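Local coordinates for UDP-glucose 6-dehydrogenase (PDB 3VTF), which probably oxidises UDP-glucose to UDP-glucuronate in two NAD-dependent steps, and binds UDP-glucose, at residues P54-H66 against L76-E89. Numbering follows the deposited sequence.
Sequences PSIVERLRAGRPH and LGRALSSGRLSFAE
F87 packs against V57, L60 and R61 of helix 54-61. F87 CB lies 3.7 Å from V57 CG1, CD2 of the ring meets R61 CG, CE1 nears L60 CD1, CE2 comes to the carbonyl O of L60, and F87 CZ stands 3.8 Å from L60 CB. L60 CB makes an off-centre CH-pi contact with the ring, lying 29° off the ring normal. With an alanine here the ring is gone, and L60 CB, L60 CD1 and R61 CG would probably lose the surface they pack on, opening a gap beneath the helix. Strand 85-87 is an edge strand, within this chain, of the NAD-binding domain's Rossmann-type sheet; it pairs with strand 46-50, and helix 54-61 lies on the crossover between them, the helix and strand axes coming within 8.9 Å. R61, extended from CG to NE, carries its guanidinium past the ring, the planes 80° apart. R61 NH2 donates to F87 O at 2.8 Å, from above the carbonyl plane, and forms a salt bridge with E89 OE2 at 2.9 Å; a water joins R61 NE to F87 N. At G63, whose positive phi closes a Schellman motif, L80 CD1 sits 3.6 Å from G63 CA, while L76 CD2 meets G63 C and L60 CD2.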
loop_
_atom_site.group_PDB
_atom_site.type_symbol
_atom_site.label_atom_id
_atom_site.label_comp_id
_atom_site.label_asym_id
_atom_site.label_seq_id
_atom_site.Cartn_x
_atom_site.Cartn_y
_atom_site.Cartn_z
ATOM N N PRO A 54 -1.721 -31.501 26.044
ATOM C CA PRO A 54 -1.450 -32.894 25.750
ATOM C C PRO A 54 -2.507 -33.462 24.775
ATOM O O PRO A 54 -2.199 -34.403 23.992
ATOM C CB PRO A 54 -1.497 -33.554 27.139
ATOM C CG PRO A 54 -2.349 -32.644 27.962
ATOM C CD PRO A 54 -1.940 -31.300 27.487
ATOM N N SER A 55 -3.728 -32.918 24.793
ATOM C CA SER A 55 -4.740 -33.462 23.854
ATOM C C SER A 55 -4.412 -33.107 22.389
ATOM O O SER A 55 -4.768 -33.841 21.431
ATOM C CB SER A 55 -6.170 -33.068 24.229
ATOM O OG SER A 55 -6.438 -31.756 23.820
ATOM N N ILE A 56 -3.722 -31.985 22.179
ATOM C CA ILE A 56 -3.256 -31.692 20.823
ATOM C C ILE A 56 -2.246 -32.716 20.417
ATOM O O ILE A 56 -2.321 -33.238 19.335
ATOM C CB ILE A 56 -2.681 -30.252 20.758
ATOM C CG1 ILE A 56 -3.858 -29.284 20.896
ATOM C CG2 ILE A 56 -1.975 -30.021 19.436
ATOM C CD1 ILE A 56 -3.475 -27.778 20.921
ATOM N N VAL A 57 -1.246 -32.987 21.272
ATOM C CA VAL A 57 -0.237 -33.967 20.910
ATOM C C VAL A 57 -0.856 -35.375 20.602
ATOM O O VAL A 57 -0.437 -36.055 19.615
ATOM C CB VAL A 57 0.846 -34.113 21.992
ATOM C CG1 VAL A 57 1.759 -35.339 21.728
ATOM C CG2 VAL A 57 1.623 -32.797 22.131
ATOM N N GLU A 58 -1.792 -35.801 21.448
ATOM C CA GLU A 58 -2.445 -37.100 21.331
ATOM C C GLU A 58 -3.210 -37.202 20.018
ATOM O O GLU A 58 -3.164 -38.215 19.354
ATOM C CB GLU A 58 -3.433 -37.328 22.484
ATOM C CG GLU A 58 -2.833 -37.651 23.845
ATOM C CD GLU A 58 -3.895 -37.786 24.927
ATOM O OE1 GLU A 58 -3.887 -36.997 25.899
ATOM O OE2 GLU A 58 -4.752 -38.682 24.796
ATOM N N ARG A 59 -3.929 -36.145 19.667
ATOM C CA ARG A 59 -4.650 -36.113 18.406
ATOM C C ARG A 59 -3.737 -36.142 17.191
ATOM O O ARG A 59 -3.989 -36.876 16.252
ATOM C CB ARG A 59 -5.585 -34.910 18.352
ATOM C CG ARG A 59 -6.950 -35.188 18.955
ATOM C CD ARG A 59 -7.864 -33.987 18.869
ATOM N NE ARG A 59 -7.446 -32.948 19.786
ATOM C CZ ARG A 59 -8.106 -31.821 19.982
ATOM N NH1 ARG A 59 -7.650 -30.923 20.848
ATOM N NH2 ARG A 59 -9.221 -31.597 19.306
ATOM N N LEU A 60 -2.671 -35.353 17.234
ATOM C CA LEU A 60 -1.703 -35.282 16.151
ATOM C C LEU A 60 -0.960 -36.612 15.954
ATOM O O LEU A 60 -0.691 -37.015 14.834
ATOM C CB LEU A 60 -0.751 -34.095 16.313
ATOM C CG LEU A 60 -1.277 -32.671 16.140
ATOM C CD1 LEU A 60 -0.199 -31.663 16.492
ATOM C CD2 LEU A 60 -1.789 -32.419 14.736
ATOM N N ARG A 61 -0.628 -37.278 17.047
ATOM C CA ARG A 61 -0.019 -38.599 16.948
ATOM C C ARG A 61 -0.990 -39.562 16.256
ATOM O O ARG A 61 -0.566 -40.501 15.597
ATOM C CB ARG A 61 0.260 -39.142 18.332
ATOM C CG ARG A 61 1.609 -38.718 18.858
ATOM C CD ARG A 61 1.659 -39.140 20.299
ATOM N NE ARG A 61 2.973 -38.891 20.851
ATOM C CZ ARG A 61 3.196 -38.738 22.134
ATOM N NH1 ARG A 61 2.185 -38.824 23.024
ATOM N NH2 ARG A 61 4.428 -38.557 22.516
ATOM N N ALA A 62 -2.280 -39.315 16.425
ATOM C CA ALA A 62 -3.307 -40.216 15.865
ATOM C C ALA A 62 -3.604 -39.795 14.429
ATOM O O ALA A 62 -4.443 -40.360 13.751
ATOM C CB ALA A 62 -4.560 -40.217 16.769
ATOM N N GLY A 63 -2.914 -38.783 13.920
ATOM C CA GLY A 63 -3.217 -38.361 12.568
ATOM C C GLY A 63 -4.501 -37.519 12.460
ATOM O O GLY A 63 -4.993 -37.337 11.367
ATOM N N ARG A 64 -5.003 -36.975 13.564
ATOM C CA ARG A 64 -6.240 -36.186 13.520
ATOM C C ARG A 64 -6.048 -34.696 13.832
ATOM O O ARG A 64 -6.000 -34.319 15.017
ATOM C CB ARG A 64 -7.260 -36.728 14.543
ATOM C CG ARG A 64 -7.922 -38.055 14.118
ATOM C CD ARG A 64 -7.550 -39.197 15.056
ATOM N NE ARG A 64 -8.319 -39.199 16.315
ATOM C CZ ARG A 64 -8.420 -40.255 17.131
ATOM N NH1 ARG A 64 -7.819 -41.405 16.836
ATOM N NH2 ARG A 64 -9.134 -40.169 18.251
ATOM N N PRO A 65 -5.984 -33.848 12.790
ATOM C CA PRO A 65 -5.671 -32.464 13.076
ATOM C C PRO A 65 -6.653 -31.904 14.138
ATOM O O PRO A 65 -7.824 -32.247 14.112
ATOM C CB PRO A 65 -5.850 -31.784 11.712
ATOM C CG PRO A 65 -5.420 -32.856 10.754
ATOM C CD PRO A 65 -5.945 -34.146 11.345
ATOM N N HIS A 66 -6.185 -31.068 15.074
ATOM C CA HIS A 66 -7.081 -30.406 16.039
ATOM C C HIS A 66 -7.617 -29.108 15.479
ATOM O O HIS A 66 -8.344 -28.383 16.137
ATOM C CB HIS A 66 -6.303 -30.115 17.336
ATOM C CG HIS A 66 -5.073 -29.274 17.087
ATOM N ND1 HIS A 66 -4.047 -29.704 16.289
ATOM C CD2 HIS A 66 -4.754 -27.978 17.477
ATOM C CE1 HIS A 66 -3.109 -28.720 16.188
ATOM N NE2 HIS A 66 -3.515 -27.677 16.941
ATOM N N LEU A 76 -0.371 -34.493 7.221
ATOM C CA LEU A 76 0.027 -35.026 8.503
ATOM C C LEU A 76 0.216 -36.588 8.391
ATOM O O LEU A 76 1.232 -37.160 8.850
ATOM C CB LEU A 76 -0.968 -34.610 9.564
ATOM C CG LEU A 76 -0.872 -35.301 10.933
ATOM C CD1 LEU A 76 0.458 -34.999 11.627
ATOM C CD2 LEU A 76 -2.067 -34.890 11.798
ATOM N N GLY A 77 -0.742 -37.259 7.760
ATOM C CA GLY A 77 -0.718 -38.753 7.668
ATOM C C GLY A 77 0.518 -39.126 6.900
ATOM O O GLY A 77 1.224 -40.030 7.326
ATOM N N ARG A 78 0.820 -38.408 5.804
ATOM C CA ARG A 78 2.084 -38.622 5.042
ATOM C C ARG A 78 3.347 -38.385 5.892
ATOM O O ARG A 78 4.283 -39.165 5.878
ATOM C CB ARG A 78 2.149 -37.778 3.751
ATOM C CG ARG A 78 1.065 -38.068 2.718
ATOM C CD ARG A 78 0.975 -36.958 1.628
ATOM N NE ARG A 78 2.210 -36.904 0.844
ATOM C CZ ARG A 78 2.433 -37.591 -0.289
ATOM N NH1 ARG A 78 1.499 -38.382 -0.796
ATOM N NH2 ARG A 78 3.615 -37.507 -0.924
ATOM N N ALA A 79 3.392 -37.311 6.670
ATOM C CA ALA A 79 4.570 -37.057 7.507
ATOM C C ALA A 79 4.777 -38.123 8.584
ATOM O O ALA A 79 5.894 -38.603 8.811
ATOM C CB ALA A 79 4.437 -35.623 8.121
ATOM N N LEU A 80 3.683 -38.563 9.184
ATOM C CA LEU A 80 3.696 -39.659 10.174
ATOM C C LEU A 80 4.152 -41.009 9.534
ATOM O O LEU A 80 5.065 -41.638 10.031
ATOM C CB LEU A 80 2.310 -39.822 10.826
ATOM C CG LEU A 80 1.817 -38.710 11.793
ATOM C CD1 LEU A 80 0.336 -38.884 12.127
ATOM C CD2 LEU A 80 2.630 -38.662 13.108
ATOM N N SER A 81 3.551 -41.394 8.418
ATOM C CA SER A 81 4.042 -42.589 7.620
ATOM C C SER A 81 5.514 -42.582 7.284
ATOM O O SER A 81 6.144 -43.629 7.331
ATOM C CB SER A 81 3.280 -42.799 6.309
ATOM O OG SER A 81 1.996 -43.296 6.605
ATOM N N SER A 82 6.077 -41.413 6.976
ATOM C CA SER A 82 7.500 -41.373 6.664
ATOM C C SER A 82 8.353 -41.850 7.840
ATOM O O SER A 82 9.504 -42.085 7.662
ATOM C CB SER A 82 7.896 -39.975 6.246
ATOM O OG SER A 82 7.968 -39.145 7.396
ATOM N N GLY A 83 7.803 -41.932 9.044
ATOM C CA GLY A 83 8.635 -42.153 10.193
ATOM C C GLY A 83 9.447 -40.913 10.629
ATOM O O GLY A 83 10.041 -40.935 11.706
ATOM N N ARG A 84 9.386 -39.809 9.871
ATOM C CA ARG A 84 10.225 -38.631 10.203
ATOM C C ARG A 84 9.628 -37.643 11.240
ATOM O O ARG A 84 10.371 -36.814 11.801
ATOM C CB ARG A 84 10.683 -37.882 8.926
ATOM C CG ARG A 84 11.553 -38.723 8.016
ATOM C CD ARG A 84 12.351 -37.875 7.073
ATOM N NE ARG A 84 11.414 -37.270 6.137
ATOM C CZ ARG A 84 11.070 -37.785 4.976
ATOM N NH1 ARG A 84 11.655 -38.895 4.525
ATOM N NH2 ARG A 84 10.148 -37.143 4.253
ATOM N N LEU A 85 8.328 -37.744 11.523
ATOM C CA LEU A 85 7.679 -36.858 12.469
ATOM C C LEU A 85 7.275 -37.572 13.709
ATOM O O LEU A 85 6.518 -38.534 13.618
ATOM C CB LEU A 85 6.365 -36.287 11.841
ATOM C CG LEU A 85 5.443 -35.387 12.672
ATOM C CD1 LEU A 85 6.270 -34.167 13.240
ATOM C CD2 LEU A 85 4.305 -34.846 11.771
ATOM N N SER A 86 7.627 -37.059 14.894
ATOM C CA SER A 86 7.154 -37.652 16.128
ATOM C C SER A 86 6.848 -36.541 17.086
ATOM O O SER A 86 7.151 -35.349 16.817
ATOM C CB SER A 86 8.247 -38.585 16.750
ATOM O OG SER A 86 9.468 -37.861 16.953
ATOM N N PHE A 87 6.270 -36.884 18.229
ATOM C CA PHE A 87 6.010 -35.855 19.227
ATOM C C PHE A 87 6.573 -36.216 20.601
ATOM O O PHE A 87 6.509 -37.412 20.998
ATOM C CB PHE A 87 4.498 -35.586 19.312
ATOM C CG PHE A 87 3.926 -35.151 18.021
ATOM C CD1 PHE A 87 3.920 -33.784 17.670
ATOM C CD2 PHE A 87 3.502 -36.093 17.072
ATOM C CE1 PHE A 87 3.435 -33.390 16.420
ATOM C CE2 PHE A 87 2.993 -35.693 15.822
ATOM C CZ PHE A 87 2.950 -34.347 15.501
ATOM N N ALA A 88 7.093 -35.217 21.345
ATOM C CA ALA A 88 7.828 -35.533 22.607
ATOM C C ALA A 88 6.857 -35.486 23.770
ATOM O O ALA A 88 5.776 -34.945 23.640
ATOM C CB ALA A 88 9.019 -34.580 22.879
ATOM N N GLU A 89 7.293 -36.016 24.926
ATOM C CA GLU A 89 6.515 -35.908 26.172
ATOM C C GLU A 89 6.796 -34.606 26.874
ATOM O O GLU A 89 6.058 -34.222 27.787
ATOM C CB GLU A 89 6.883 -37.085 27.132
ATOM C CG GLU A 89 6.494 -38.432 26.587
ATOM C CD GLU A 89 4.989 -38.498 26.374
ATOM O OE1 GLU A 89 4.201 -37.988 27.211
ATOM O OE2 GLU A 89 4.579 -39.043 25.334
HETATM O O HOH W 1 5.020 -39.656 18.598
#